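Local coordinates for protein Pvc2 (Photorhabdus asymbiotica subsp. asymbiotica, PDB 6J0B) that probably builds part of the contractile sheath around the inner tube of an extracellular, phage-tail-like injection system, whose shortening would drive injection, at residues N38-E43 / N57-F62; L68-R73 / A163-I168; D99-L104 / K123-V128; W247-V252 / V338-F343; R265-A270 / E281-A286. All coordinates share one frame; numbering follows the deposited sequence.

Contact 1 of 5, residues N38-E43 / N57-F62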
# COMPACT_ATOMS: atom_id res chain seq x y z
N ASN A 38 41.87 21.81 64.99
CA ASN A 38 41.87 21.18 63.68
C ASN A 38 43.27 21.35 63.11
O ASN A 38 43.68 22.47 62.79
CB ASN A 38 40.82 21.78 62.76
CG ASN A 38 40.56 20.93 61.52
OD1 ASN A 38 41.43 20.79 60.66
ND2 ASN A 38 39.36 20.38 61.42
N GLN A 39 44.00 20.24 62.98
CA GLN A 39 45.41 20.29 62.63
C GLN A 39 45.67 20.43 61.14
O GLN A 39 46.83 20.58 60.74
CB GLN A 39 46.12 19.04 63.15
CG GLN A 39 45.71 17.74 62.44
CD GLN A 39 44.49 17.07 63.06
OE1 GLN A 39 43.73 17.69 63.80
NE2 GLN A 39 44.31 15.79 62.75
N TYR A 40 44.63 20.40 60.31
CA TYR A 40 44.85 20.33 58.87
C TYR A 40 44.87 21.70 58.20
O TYR A 40 45.62 21.91 57.25
CB TYR A 40 43.80 19.45 58.21
CG TYR A 40 44.10 17.98 58.39
CD1 TYR A 40 45.05 17.36 57.60
CD2 TYR A 40 43.43 17.23 59.34
CE1 TYR A 40 45.34 16.01 57.76
CE2 TYR A 40 43.70 15.88 59.50
CZ TYR A 40 44.66 15.28 58.71
OH TYR A 40 44.93 13.95 58.87
N ILE A 41 44.06 22.64 58.66
CA ILE A 41 44.03 23.98 58.09
C ILE A 41 44.66 24.95 59.08
O ILE A 41 44.64 24.73 60.30
CB ILE A 41 42.60 24.42 57.69
CG1 ILE A 41 41.74 24.76 58.90
CG2 ILE A 41 41.93 23.35 56.87
CD1 ILE A 41 40.56 25.61 58.54
N SER A 42 45.27 26.00 58.55
CA SER A 42 45.95 27.00 59.35
C SER A 42 45.03 28.20 59.58
O SER A 42 44.01 28.36 58.92
CB SER A 42 47.24 27.45 58.67
OG SER A 42 47.75 28.64 59.25
N GLU A 43 45.41 29.03 60.55
CA GLU A 43 44.70 30.28 60.76
C GLU A 43 44.96 31.24 59.61
O GLU A 43 45.98 31.16 58.91
CB GLU A 43 45.15 30.95 62.06
CG GLU A 43 44.44 30.52 63.32
CD GLU A 43 44.98 31.25 64.53
OE1 GLU A 43 44.68 30.84 65.67
OE2 GLU A 43 45.74 32.23 64.34
N ASN A 57 42.48 14.89 49.36
CA ASN A 57 43.94 14.97 49.30
C ASN A 57 44.51 15.75 50.48
O ASN A 57 45.64 15.48 50.90
CB ASN A 57 44.37 15.64 47.99
CG ASN A 57 43.96 14.85 46.77
OD1 ASN A 57 43.38 13.77 46.88
ND2 ASN A 57 44.26 15.39 45.59
N LEU A 58 43.74 16.70 51.01
CA LEU A 58 44.21 17.51 52.13
C LEU A 58 44.29 16.70 53.41
O LEU A 58 45.28 16.80 54.15
CB LEU A 58 43.29 18.72 52.31
CG LEU A 58 43.80 19.80 53.26
CD1 LEU A 58 44.88 20.62 52.57
CD2 LEU A 58 42.65 20.68 53.72
N ILE A 59 43.26 15.92 53.70
CA ILE A 59 43.27 14.98 54.82
C ILE A 59 43.55 13.59 54.27
O ILE A 59 43.17 13.28 53.13
CB ILE A 59 41.94 15.03 55.60
CG1 ILE A 59 40.76 14.77 54.67
CG2 ILE A 59 41.76 16.38 56.24
CD1 ILE A 59 39.60 14.15 55.35
N GLY A 60 44.24 12.77 55.06
CA GLY A 60 44.63 11.46 54.56
C GLY A 60 43.46 10.50 54.48
O GLY A 60 43.16 9.95 53.42
N ASN A 61 42.78 10.28 55.60
CA ASN A 61 41.66 9.36 55.69
C ASN A 61 40.37 10.12 55.95
O ASN A 61 40.37 11.17 56.60
CB ASN A 61 41.85 8.34 56.81
CG ASN A 61 43.06 7.46 56.60
OD1 ASN A 61 43.48 7.22 55.47
ND2 ASN A 61 43.62 6.96 57.70
N PHE A 62 39.27 9.58 55.44
CA PHE A 62 37.96 10.03 55.90
C PHE A 62 37.76 9.57 57.34
O PHE A 62 37.92 8.39 57.65
CB PHE A 62 36.86 9.48 55.00
CG PHE A 62 35.48 9.84 55.47
CD1 PHE A 62 35.01 11.13 55.34
CD2 PHE A 62 34.65 8.88 56.04
CE1 PHE A 62 33.74 11.47 55.77
CE2 PHE A 62 33.38 9.22 56.48
CZ PHE A 62 32.93 10.51 56.34
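Tyr40 lays one face of its phenol ring on Ile59, and this CH-pi contact is the main element of the pairing between 38-43 and 57-62. The methyl Ile59 CG2 stands 3.5 Å from the ring centroid, only 9° off the ring normal, and the two side chains cross at about a right angle. Ile59 can offer that methyl because CG2 lies anti to its own carbonyl carbon, while its CG1 branch leads off toward helix 67-77, where it packs on Asp69.

The remaining apolar contact is slighter. Ile41 CG2 meets Leu58 CD2 at 4.2 Å; the leucine, with CG anti to the backbone N (chi1 -169°), turns its end to the loop.

Polar groups approach the ring without bonding to it. Leu58 O lies obliquely to the ring, 3.5 Å from Tyr40 CD1, and the hydroxyl Tyr40 OH is 4.0 Å from Gly60 N. No hydrogen bond crosses between the segments.

Hydrogen bonding is instead local to the first loop. Asn38 OD1 accepts from Tyr40 N at 3.2 Å in an Asx turn, which probably steadies the backbone from which the tyrosine springs; Asn38 O and, weakly, Ile41 O also receive Lys87 NZ.

The loop between strands 31-34 and 47-49 is thus joined to the end of helix 52-58 by dispersion and CH-pi forces. With Tyr40 largely exposed and Ile59 buried, the chemistry implies a ring that shields an aliphatic side chain at the surface, its position set by shape and probably by the turn behind it, with no hydrogen bond between the segments.

Contact 2 of 5, residues L68-R73 / A163-I168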
# COMPACT_ATOMS: atom_id res chain seq x y z
N LEU A 68 33.92 18.09 60.95
CA LEU A 68 34.17 18.73 59.67
C LEU A 68 34.09 17.73 58.52
O LEU A 68 33.59 18.07 57.44
CB LEU A 68 35.53 19.42 59.69
CG LEU A 68 36.02 20.06 58.38
CD1 LEU A 68 35.07 21.16 57.93
CD2 LEU A 68 37.43 20.59 58.53
N ASP A 69 34.57 16.50 58.74
CA ASP A 69 34.62 15.49 57.68
C ASP A 69 33.23 15.09 57.21
O ASP A 69 32.95 15.06 56.01
CB ASP A 69 35.37 14.26 58.18
CG ASP A 69 36.80 14.23 57.74
OD1 ASP A 69 37.29 13.12 57.44
OD2 ASP A 69 37.44 15.30 57.70
N VAL A 70 32.35 14.75 58.16
CA VAL A 70 31.02 14.28 57.81
C VAL A 70 30.15 15.41 57.28
O VAL A 70 29.18 15.15 56.57
CB VAL A 70 30.38 13.58 59.03
CG1 VAL A 70 31.28 12.45 59.50
CG2 VAL A 70 30.15 14.56 60.16
N SER A 71 30.50 16.65 57.59
CA SER A 71 29.75 17.79 57.09
C SER A 71 30.14 18.14 55.66
O SER A 71 29.30 18.60 54.88
CB SER A 71 29.97 18.99 58.01
OG SER A 71 31.33 19.36 58.04
N VAL A 72 31.41 17.94 55.31
CA VAL A 72 31.87 18.24 53.95
C VAL A 72 31.43 17.15 52.98
O VAL A 72 31.05 17.44 51.84
CB VAL A 72 33.40 18.44 53.98
CG1 VAL A 72 34.00 18.41 52.59
CG2 VAL A 72 33.74 19.76 54.64
N ARG A 73 31.42 15.89 53.42
CA ARG A 73 30.97 14.80 52.56
C ARG A 73 29.47 14.89 52.29
O ARG A 73 29.01 14.63 51.17
CB ARG A 73 31.32 13.45 53.18
CG ARG A 73 30.82 12.25 52.38
CD ARG A 73 31.33 10.94 52.93
NE ARG A 73 30.48 9.83 52.50
CZ ARG A 73 30.74 8.55 52.75
NH1 ARG A 73 31.83 8.22 53.43
NH2 ARG A 73 29.91 7.61 52.33
N ALA A 163 23.57 9.66 59.56
CA ALA A 163 23.83 8.82 58.40
C ALA A 163 24.47 7.52 58.87
O ALA A 163 24.99 7.43 59.98
CB ALA A 163 24.75 9.53 57.40
N ASP A 164 24.42 6.52 58.00
CA ASP A 164 25.01 5.23 58.34
C ASP A 164 26.53 5.24 58.22
O ASP A 164 27.21 4.50 58.94
CB ASP A 164 24.42 4.13 57.46
CG ASP A 164 24.46 4.47 55.99
OD1 ASP A 164 24.80 5.62 55.65
OD2 ASP A 164 24.16 3.58 55.16
N TRP A 165 27.08 6.07 57.33
CA TRP A 165 28.52 6.18 57.22
C TRP A 165 29.12 7.05 58.32
O TRP A 165 30.23 6.80 58.78
CB TRP A 165 28.91 6.71 55.84
CG TRP A 165 28.06 7.83 55.32
CD1 TRP A 165 26.93 7.71 54.56
CD2 TRP A 165 28.27 9.23 55.50
NE1 TRP A 165 26.43 8.95 54.26
CE2 TRP A 165 27.23 9.90 54.83
CE3 TRP A 165 29.24 9.98 56.17
CZ2 TRP A 165 27.14 11.29 54.81
CZ3 TRP A 165 29.14 11.36 56.14
CH2 TRP A 165 28.10 12.00 55.47
N ALA A 166 28.39 8.08 58.74
CA ALA A 166 28.87 8.97 59.78
C ALA A 166 28.60 8.38 61.16
O ALA A 166 27.49 7.92 61.44
CB ALA A 166 28.20 10.34 59.67
N ASN A 167 29.62 8.39 62.01
CA ASN A 167 29.44 7.90 63.38
C ASN A 167 28.67 8.91 64.21
O ASN A 167 27.72 8.56 64.91
CB ASN A 167 30.81 7.61 64.00
CG ASN A 167 30.71 6.80 65.27
OD1 ASN A 167 29.81 5.98 65.42
ND2 ASN A 167 31.64 7.02 66.18
N ILE A 168 29.08 10.17 64.15
CA ILE A 168 28.43 11.27 64.86
C ILE A 168 27.31 11.84 64.00
O ILE A 168 27.19 11.52 62.81
CB ILE A 168 29.44 12.36 65.22
CG1 ILE A 168 30.08 12.91 63.95
CG2 ILE A 168 30.49 11.82 66.16
CD1 ILE A 168 30.86 14.15 64.18
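Arg73, on helix 67-77, lies flat against the indole of Trp165 in a parallel cation-pi stack that joins the helix to the loop between strand 161-163 and helix 172-186. Guanidinium and ring planes are only 6° apart, with centres separated by 4.0 Å, and the two side chains run past each other in opposite directions. Arg73 has CG anti to the backbone N (chi1 177°) and stays extended to NE, which carries the chain from CD onward across the indole: CD sits over the six-membered ring as a CH-pi donor, while CZ lies over the five-membered ring, 24° off its normal. Within the stack, Arg73 NH2 comes nearest, 3.5 Å from Trp165 CG. Ala163 CB covers part of the opposite face of the indole.

Val70, one turn earlier in the helix, meets the same indole at its rim. Its CB is 3.8 Å from Trp165 CZ3, and its carbonyl O lies near the ring plane beside CH2. The two methyls of Val70 divide their partners: CG1 faces Ala166, whereas CG2 meets the end of Ile168.

The arginine has a second aromatic neighbour in Phe62, also a cation-pi partner, and it packs on Trp52 and Leu18 as well. Its charge probably gains from two pi systems, Trp165 and Phe62. On the aliphatic side the tightest approach is that of Val70 CG1 to Ala166 CB, at 3.7 Å.

Contact 3 of 5, residues D99-L104 / K123-V128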
# COMPACT_ATOMS: atom_id res chain seq x y z
N ASP A 99 36.03 37.60 47.50
CA ASP A 99 35.00 38.39 46.83
C ASP A 99 33.70 37.61 46.67
O ASP A 99 32.64 38.07 47.09
CB ASP A 99 35.51 38.86 45.47
CG ASP A 99 34.62 39.92 44.84
OD1 ASP A 99 34.85 40.25 43.66
OD2 ASP A 99 33.72 40.45 45.52
N ASP A 100 33.76 36.43 46.04
CA ASP A 100 32.55 35.79 45.56
C ASP A 100 31.87 34.89 46.59
O ASP A 100 31.02 34.08 46.22
CB ASP A 100 32.83 35.00 44.27
CG ASP A 100 33.82 33.85 44.46
OD1 ASP A 100 34.45 33.73 45.53
OD2 ASP A 100 33.95 33.06 43.51
N VAL A 101 32.22 35.02 47.87
CA VAL A 101 31.58 34.23 48.91
C VAL A 101 30.16 34.75 49.15
O VAL A 101 29.95 35.94 49.39
CB VAL A 101 32.42 34.28 50.19
CG1 VAL A 101 31.61 33.84 51.39
CG2 VAL A 101 33.65 33.41 50.02
N THR A 102 29.18 33.85 49.07
CA THR A 102 27.79 34.18 49.33
C THR A 102 27.24 33.57 50.60
O THR A 102 26.61 34.27 51.39
CB THR A 102 26.90 33.75 48.16
OG1 THR A 102 26.77 32.32 48.17
CG2 THR A 102 27.51 34.15 46.86
N LEU A 103 27.44 32.27 50.81
CA LEU A 103 26.94 31.61 52.00
C LEU A 103 27.98 31.64 53.11
O LEU A 103 29.19 31.69 52.86
CB LEU A 103 26.56 30.16 51.71
CG LEU A 103 25.15 29.78 51.28
CD1 LEU A 103 24.14 30.40 52.21
CD2 LEU A 103 24.89 30.19 49.87
N LEU A 104 27.50 31.59 54.35
CA LEU A 104 28.35 31.40 55.52
C LEU A 104 27.74 30.26 56.33
O LEU A 104 26.64 30.40 56.87
CB LEU A 104 28.45 32.68 56.35
CG LEU A 104 29.10 32.56 57.73
CD1 LEU A 104 30.50 31.96 57.66
CD2 LEU A 104 29.14 33.91 58.41
N LYS A 123 26.33 44.19 52.56
CA LYS A 123 27.11 43.03 52.16
C LYS A 123 26.20 41.87 51.78
O LYS A 123 25.11 41.70 52.33
CB LYS A 123 28.06 42.62 53.28
CG LYS A 123 28.76 43.80 53.92
CD LYS A 123 29.70 43.36 55.03
CE LYS A 123 30.19 44.55 55.84
NZ LYS A 123 30.91 44.12 57.07
N GLY A 124 26.66 41.06 50.83
CA GLY A 124 25.84 40.02 50.25
C GLY A 124 25.88 38.68 50.94
O GLY A 124 25.57 37.66 50.32
N LEU A 125 26.23 38.64 52.22
CA LEU A 125 26.41 37.38 52.93
C LEU A 125 25.09 36.89 53.52
O LEU A 125 24.41 37.62 54.24
CB LEU A 125 27.45 37.53 54.03
CG LEU A 125 28.90 37.14 53.73
CD1 LEU A 125 28.97 35.69 53.32
CD2 LEU A 125 29.52 38.03 52.67
N PHE A 126 24.74 35.65 53.20
CA PHE A 126 23.65 34.93 53.85
C PHE A 126 24.26 33.85 54.72
O PHE A 126 25.27 33.24 54.35
CB PHE A 126 22.71 34.31 52.80
CG PHE A 126 21.40 33.83 53.36
CD1 PHE A 126 20.31 34.68 53.43
CD2 PHE A 126 21.25 32.53 53.81
CE1 PHE A 126 19.11 34.25 53.94
CE2 PHE A 126 20.05 32.09 54.32
CZ PHE A 126 18.98 32.95 54.38
N ALA A 127 23.67 33.60 55.89
CA ALA A 127 24.31 32.76 56.90
C ALA A 127 23.35 31.71 57.42
O ALA A 127 22.56 31.98 58.32
CB ALA A 127 24.83 33.61 58.06
N VAL A 128 23.45 30.49 56.89
CA VAL A 128 22.66 29.37 57.38
C VAL A 128 23.45 28.66 58.47
O VAL A 128 24.62 28.31 58.28
CB VAL A 128 22.29 28.41 56.23
CG1 VAL A 128 23.42 28.32 55.23
CG2 VAL A 128 21.94 27.04 56.75
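Leu103 and Phe126 form a parallel beta bridge, CA atoms 5.0 Å apart, between the neighbouring strands of a beta-alpha-beta unit: strand 103-106, helix 112-118, strand 126-130. Two backbone hydrogen bonds set the register, and both involve Phe126. Its N donates to Thr102 O at 2.9 Å with a nearly straight N-H...O angle of 165°, and its O receives Leu104 N at 2.8 Å, a more bent bond at 133°. The residue on one strand thus reaches the two residues flanking its partner on the other, as parallel pairing requires. The hydrogen on Leu103 CA also points to Phe126 O.

Side chains extend the pairing on both faces of the sheet. On the face of Leu103 and Phe126, the methyl Leu103 CD1 touches the edge of the phenyl ring at CD2 and, at 3.7 Å, Val128 CG1. The other face carries Leu104 and Ala127, whose CB atoms meet more loosely. Ahead of the strands, Leu125 sends CD1 across to Val101 CG1.

Farther out, each face has its own cover. Leu104 and Ala127 pack on Val115 of the crossover helix 112-118, and Leu125 on Leu118. Leu103 and Phe126 lie beneath helices 172-186 and 250-266, sharing Tyr180 of the former. Thr102 is positioned by its hydroxyl, which bonds to Val29 N and Thr27 O, while the main-chain O of Asp100 receives Arg261 NH2. Beside the strand pairing, Leu125 CD1 lies 3.4 Å from Thr102 O, the carbonyl oxygen that also takes the N-H of Phe126.

Contact 4 of 5, residues W247-V252 / V338-F343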
# COMPACT_ATOMS: atom_id res chain seq x y z
N TRP A 247 11.10 40.61 54.52
CA TRP A 247 12.16 39.62 54.36
C TRP A 247 11.82 38.33 55.10
O TRP A 247 12.65 37.79 55.83
CB TRP A 247 13.48 40.17 54.88
CG TRP A 247 13.89 41.45 54.23
CD1 TRP A 247 13.99 42.67 54.81
CD2 TRP A 247 14.26 41.62 52.85
NE1 TRP A 247 14.40 43.60 53.89
CE2 TRP A 247 14.57 42.98 52.68
CE3 TRP A 247 14.36 40.76 51.76
CZ2 TRP A 247 14.96 43.50 51.46
CZ3 TRP A 247 14.75 41.28 50.55
CH2 TRP A 247 15.05 42.63 50.40
N ARG A 248 10.60 37.84 54.91
CA ARG A 248 10.16 36.67 55.67
C ARG A 248 10.77 35.39 55.13
O ARG A 248 11.09 34.49 55.91
CB ARG A 248 8.64 36.58 55.65
CG ARG A 248 8.08 35.60 56.64
CD ARG A 248 6.61 35.34 56.39
NE ARG A 248 5.84 36.58 56.30
CZ ARG A 248 5.37 37.24 57.35
NH1 ARG A 248 4.67 38.35 57.17
NH2 ARG A 248 5.60 36.80 58.58
N TYR A 249 10.95 35.28 53.82
CA TYR A 249 11.33 34.03 53.18
C TYR A 249 12.76 34.08 52.67
O TYR A 249 13.22 35.12 52.19
CB TYR A 249 10.38 33.72 52.02
CG TYR A 249 8.94 33.59 52.44
CD1 TYR A 249 8.48 32.43 53.04
CD2 TYR A 249 8.04 34.62 52.22
CE1 TYR A 249 7.17 32.30 53.42
CE2 TYR A 249 6.72 34.50 52.60
CZ TYR A 249 6.29 33.34 53.20
OH TYR A 249 4.98 33.21 53.58
N VAL A 250 13.47 32.96 52.78
CA VAL A 250 14.81 32.85 52.20
C VAL A 250 14.88 32.90 50.67
O VAL A 250 15.96 33.24 50.18
CB VAL A 250 15.59 31.62 52.72
CG1 VAL A 250 15.54 31.51 54.23
CG2 VAL A 250 15.17 30.32 52.10
N PRO A 251 13.86 32.57 49.85
CA PRO A 251 14.04 32.87 48.42
C PRO A 251 14.00 34.35 48.09
O PRO A 251 14.61 34.75 47.09
CB PRO A 251 12.87 32.12 47.75
CG PRO A 251 11.88 32.01 48.77
CD PRO A 251 12.66 31.71 49.98
N VAL A 252 13.31 35.17 48.88
CA VAL A 252 13.27 36.60 48.60
C VAL A 252 14.55 37.27 49.05
O VAL A 252 15.07 38.17 48.38
CB VAL A 252 12.02 37.22 49.25
CG1 VAL A 252 11.89 38.68 48.87
CG2 VAL A 252 10.78 36.46 48.84
N VAL A 338 8.74 36.89 43.87
CA VAL A 338 7.60 35.99 43.98
C VAL A 338 7.62 35.36 45.36
O VAL A 338 8.68 34.95 45.85
CB VAL A 338 7.64 34.90 42.89
CG1 VAL A 338 6.23 34.44 42.56
CG2 VAL A 338 8.36 35.40 41.65
N ARG A 339 6.47 35.26 45.98
CA ARG A 339 6.45 34.61 47.28
C ARG A 339 6.01 33.16 47.13
O ARG A 339 5.20 32.84 46.25
CB ARG A 339 5.50 35.34 48.23
CG ARG A 339 5.68 36.85 48.26
CD ARG A 339 7.10 37.24 48.60
NE ARG A 339 7.33 38.66 48.40
CZ ARG A 339 7.40 39.55 49.38
NH1 ARG A 339 7.61 40.83 49.11
NH2 ARG A 339 7.26 39.16 50.64
N PRO A 340 6.52 32.25 47.95
CA PRO A 340 6.10 30.85 47.84
C PRO A 340 4.79 30.57 48.57
O PRO A 340 4.50 31.14 49.62
CB PRO A 340 7.26 30.09 48.50
CG PRO A 340 7.80 31.04 49.49
CD PRO A 340 7.63 32.41 48.91
N ALA A 341 3.99 29.69 47.98
CA ALA A 341 2.78 29.21 48.63
C ALA A 341 3.15 28.26 49.75
O ALA A 341 3.74 27.20 49.51
CB ALA A 341 1.87 28.51 47.63
N GLU A 342 2.82 28.63 50.98
CA GLU A 342 3.28 27.88 52.14
C GLU A 342 2.21 27.00 52.76
O GLU A 342 2.53 25.91 53.24
CB GLU A 342 3.82 28.84 53.19
CG GLU A 342 4.91 28.24 54.04
CD GLU A 342 5.52 29.24 54.98
OE1 GLU A 342 6.43 28.87 55.74
OE2 GLU A 342 5.08 30.41 54.96
N PHE A 343 0.96 27.44 52.78
CA PHE A 343 -0.14 26.65 53.31
C PHE A 343 -1.13 26.36 52.20
O PHE A 343 -1.43 27.22 51.38
CB PHE A 343 -0.85 27.39 54.45
CG PHE A 343 0.06 28.25 55.28
CD1 PHE A 343 0.92 27.68 56.19
CD2 PHE A 343 0.04 29.62 55.15
CE1 PHE A 343 1.76 28.46 56.96
CE2 PHE A 343 0.88 30.41 55.91
CZ PHE A 343 1.73 29.82 56.82
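Tyr249 and Pro340 make the compact part of this contact. The pyrrolidine lies over one face of the phenol ring, with Pro340 CD 4.0 Å from the centroid, and Arg248 CB covers part of the opposite face. Pro251 CG closes on the same proline from the start of the helix.

At the rim of the ring, Tyr249 OH donates to Glu342 OE2 at 3.1 Å, meeting the anti side of the carboxylate, 30° out of its plane; ring and carboxylate planes are turned 68° apart. Glu342 reaches there extended, CG anti to the backbone N (chi1 -150°). Its other oxygen, OE1, forms a salt bridge with Arg239 NH1, which probably keeps the buried acid charged.

Toward the exposed arginine the packing is looser. Arg339, bent at chi2, passes Val252 at about a right angle, and its CD comes nearest, 3.8 Å from Val252 CG2, with NE just beyond.

Tyr249 occupies the N-cap position of helix 250-266, so the contact ties the start of that helix to the loop between strands 332-335 and 343-349. Phe343, opening the last strand, pairs in a parallel ladder with a strand of a neighbouring subunit, which carries the sheet across the interface.

Contact 5 of 5, residues R265-A270 / E281-A286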
# COMPACT_ATOMS: atom_id res chain seq x y z
N ARG A 265 28.71 43.81 39.54
CA ARG A 265 29.67 43.53 38.48
C ARG A 265 29.44 44.45 37.28
O ARG A 265 30.40 44.83 36.60
CB ARG A 265 29.58 42.07 38.07
CG ARG A 265 29.91 41.12 39.19
CD ARG A 265 29.91 39.68 38.71
NE ARG A 265 30.18 38.75 39.80
CZ ARG A 265 30.24 37.43 39.65
NH1 ARG A 265 30.04 36.89 38.45
NH2 ARG A 265 30.49 36.66 40.69
N ALA A 266 28.19 44.81 37.01
CA ALA A 266 27.93 45.75 35.92
C ALA A 266 28.32 47.17 36.31
O ALA A 266 28.64 48.00 35.46
CB ALA A 266 26.46 45.69 35.52
N MET A 267 28.32 47.49 37.59
CA MET A 267 28.78 48.82 37.94
C MET A 267 30.28 48.85 38.15
O MET A 267 30.83 49.92 38.45
CB MET A 267 28.06 49.30 39.17
CG MET A 267 26.63 49.43 38.87
SD MET A 267 25.89 50.01 40.34
CE MET A 267 24.74 51.10 39.59
N SER A 268 30.95 47.72 37.98
CA SER A 268 32.40 47.70 38.08
C SER A 268 33.04 48.40 36.89
O SER A 268 34.10 49.02 37.02
CB SER A 268 32.91 46.27 38.20
OG SER A 268 32.77 45.60 36.96
N PHE A 269 32.41 48.32 35.70
CA PHE A 269 33.03 48.96 34.55
C PHE A 269 32.84 50.47 34.57
O PHE A 269 33.62 51.21 33.96
CB PHE A 269 32.55 48.34 33.21
CG PHE A 269 31.05 48.43 32.92
CD1 PHE A 269 30.43 49.63 32.56
CD2 PHE A 269 30.30 47.27 32.87
CE1 PHE A 269 29.09 49.68 32.26
CE2 PHE A 269 28.95 47.31 32.54
CZ PHE A 269 28.35 48.52 32.26
N ALA A 270 31.82 50.94 35.29
CA ALA A 270 31.59 52.38 35.39
C ALA A 270 32.52 53.05 36.38
O ALA A 270 32.50 54.28 36.48
CB ALA A 270 30.15 52.65 35.79
N GLU A 281 23.67 57.00 31.41
CA GLU A 281 22.80 56.28 30.49
C GLU A 281 23.40 54.97 30.03
O GLU A 281 22.72 54.20 29.35
CB GLU A 281 22.48 57.16 29.30
CG GLU A 281 22.08 58.56 29.68
CD GLU A 281 20.61 58.70 29.97
OE1 GLU A 281 20.19 59.78 30.43
OE2 GLU A 281 19.87 57.73 29.73
N ARG A 282 24.66 54.71 30.37
CA ARG A 282 25.26 53.40 30.18
C ARG A 282 25.15 52.55 31.43
O ARG A 282 25.09 51.32 31.33
CB ARG A 282 26.72 53.56 29.78
CG ARG A 282 27.25 52.43 28.96
CD ARG A 282 28.19 52.96 27.91
NE ARG A 282 29.33 53.65 28.49
CZ ARG A 282 30.52 53.09 28.68
NH1 ARG A 282 30.72 51.82 28.34
NH2 ARG A 282 31.51 53.79 29.22
N VAL A 283 25.13 53.18 32.60
CA VAL A 283 24.87 52.47 33.84
C VAL A 283 23.43 52.00 33.90
O VAL A 283 23.15 50.87 34.31
CB VAL A 283 25.22 53.38 35.04
CG1 VAL A 283 24.86 52.74 36.33
CG2 VAL A 283 26.69 53.69 35.04
N ARG A 284 22.49 52.85 33.47
CA ARG A 284 21.08 52.47 33.49
C ARG A 284 20.78 51.41 32.45
O ARG A 284 19.96 50.52 32.70
CB ARG A 284 20.21 53.70 33.24
CG ARG A 284 18.75 53.46 33.57
CD ARG A 284 17.91 54.60 33.07
NE ARG A 284 18.21 54.85 31.67
CZ ARG A 284 17.75 55.88 30.98
NH1 ARG A 284 18.08 56.04 29.71
NH2 ARG A 284 16.96 56.77 31.58
N ALA A 285 21.41 51.49 31.29
CA ALA A 285 21.17 50.51 30.24
C ALA A 285 21.74 49.15 30.61
O ALA A 285 21.18 48.12 30.22
CB ALA A 285 21.76 50.99 28.92
N ALA A 286 22.83 49.12 31.38
CA ALA A 286 23.42 47.84 31.77
C ALA A 286 22.58 47.14 32.82
O ALA A 286 22.49 45.91 32.84
CB ALA A 286 24.83 48.06 32.29
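Apolar side chains, three of them alanines, pack here between two consecutive helical elements, at the periphery of the chain: the end of helix 250-266 with the turn that follows it, and the first half of helix 277-296. No hydrogen bond crosses between 265-270 and 281-286, and the contact rests on methyl groups and one ring.

Val283 is gripped by both of its branches. Its CG1, anti to the backbone N (chi1 175°), meets the terminal methyl Met267 CE at 3.7 Å, with the two side chains crossing at about a right angle. Its CG2 meets Ala270 CB at an equal 3.7 Å. One turn on, Ala286 presents its CB to two partners, Ala266 CB at 4.3 Å and, closer, Phe269 CZ at 3.6 Å. The phenyl ring approaches with its edge, Ala286 CB lying near the ring plane. Phe269 holds CG between its backbone N and carbonyl carbon (chi1 60°), which folds the ring back toward Ala266 O, near the rim of one face.

These are two consecutive helices packed against each other within the phage tail sheath C-terminal family region, joined by a connection of ten residues. The small alanine side chains are consistent with the close approach of the backbones, with Ala266 CA and Ala286 CA 6.5 Å apart.

Polar pairs lie within each segment, but Ser268 OG and Arg265 O, and Arg284 NH1 and Glu281 OE2, approach too closely for their bonds to be taken at face value. Beyond the pair, Val283 also packs on Ile313 and Met329, and Met267 on Val331, in loops of the same chain.

How the contacts relate
Contact 3, the most central, is built on backbone hydrogen bonds between strands. It and contact 4 are buried; contacts 1, 2 and 5 are partly buried, lie farther out and depend on side chains. Contacts 1 and 2 adjoin: Ile59 and Phe62 of the first pack against helix 67-77 of the second, though one relies on a CH-pi contact and the other on a cation-pi stack. Contacts 4 and 5 use opposite ends of helix 250-266, the former polar as well as apolar and close to other subunits, the latter purely apolar across its segments. Contact 3 touches contact 4 through Phe126 and Val250, joining the sheet of the subtilisin-like region to the C-terminal region.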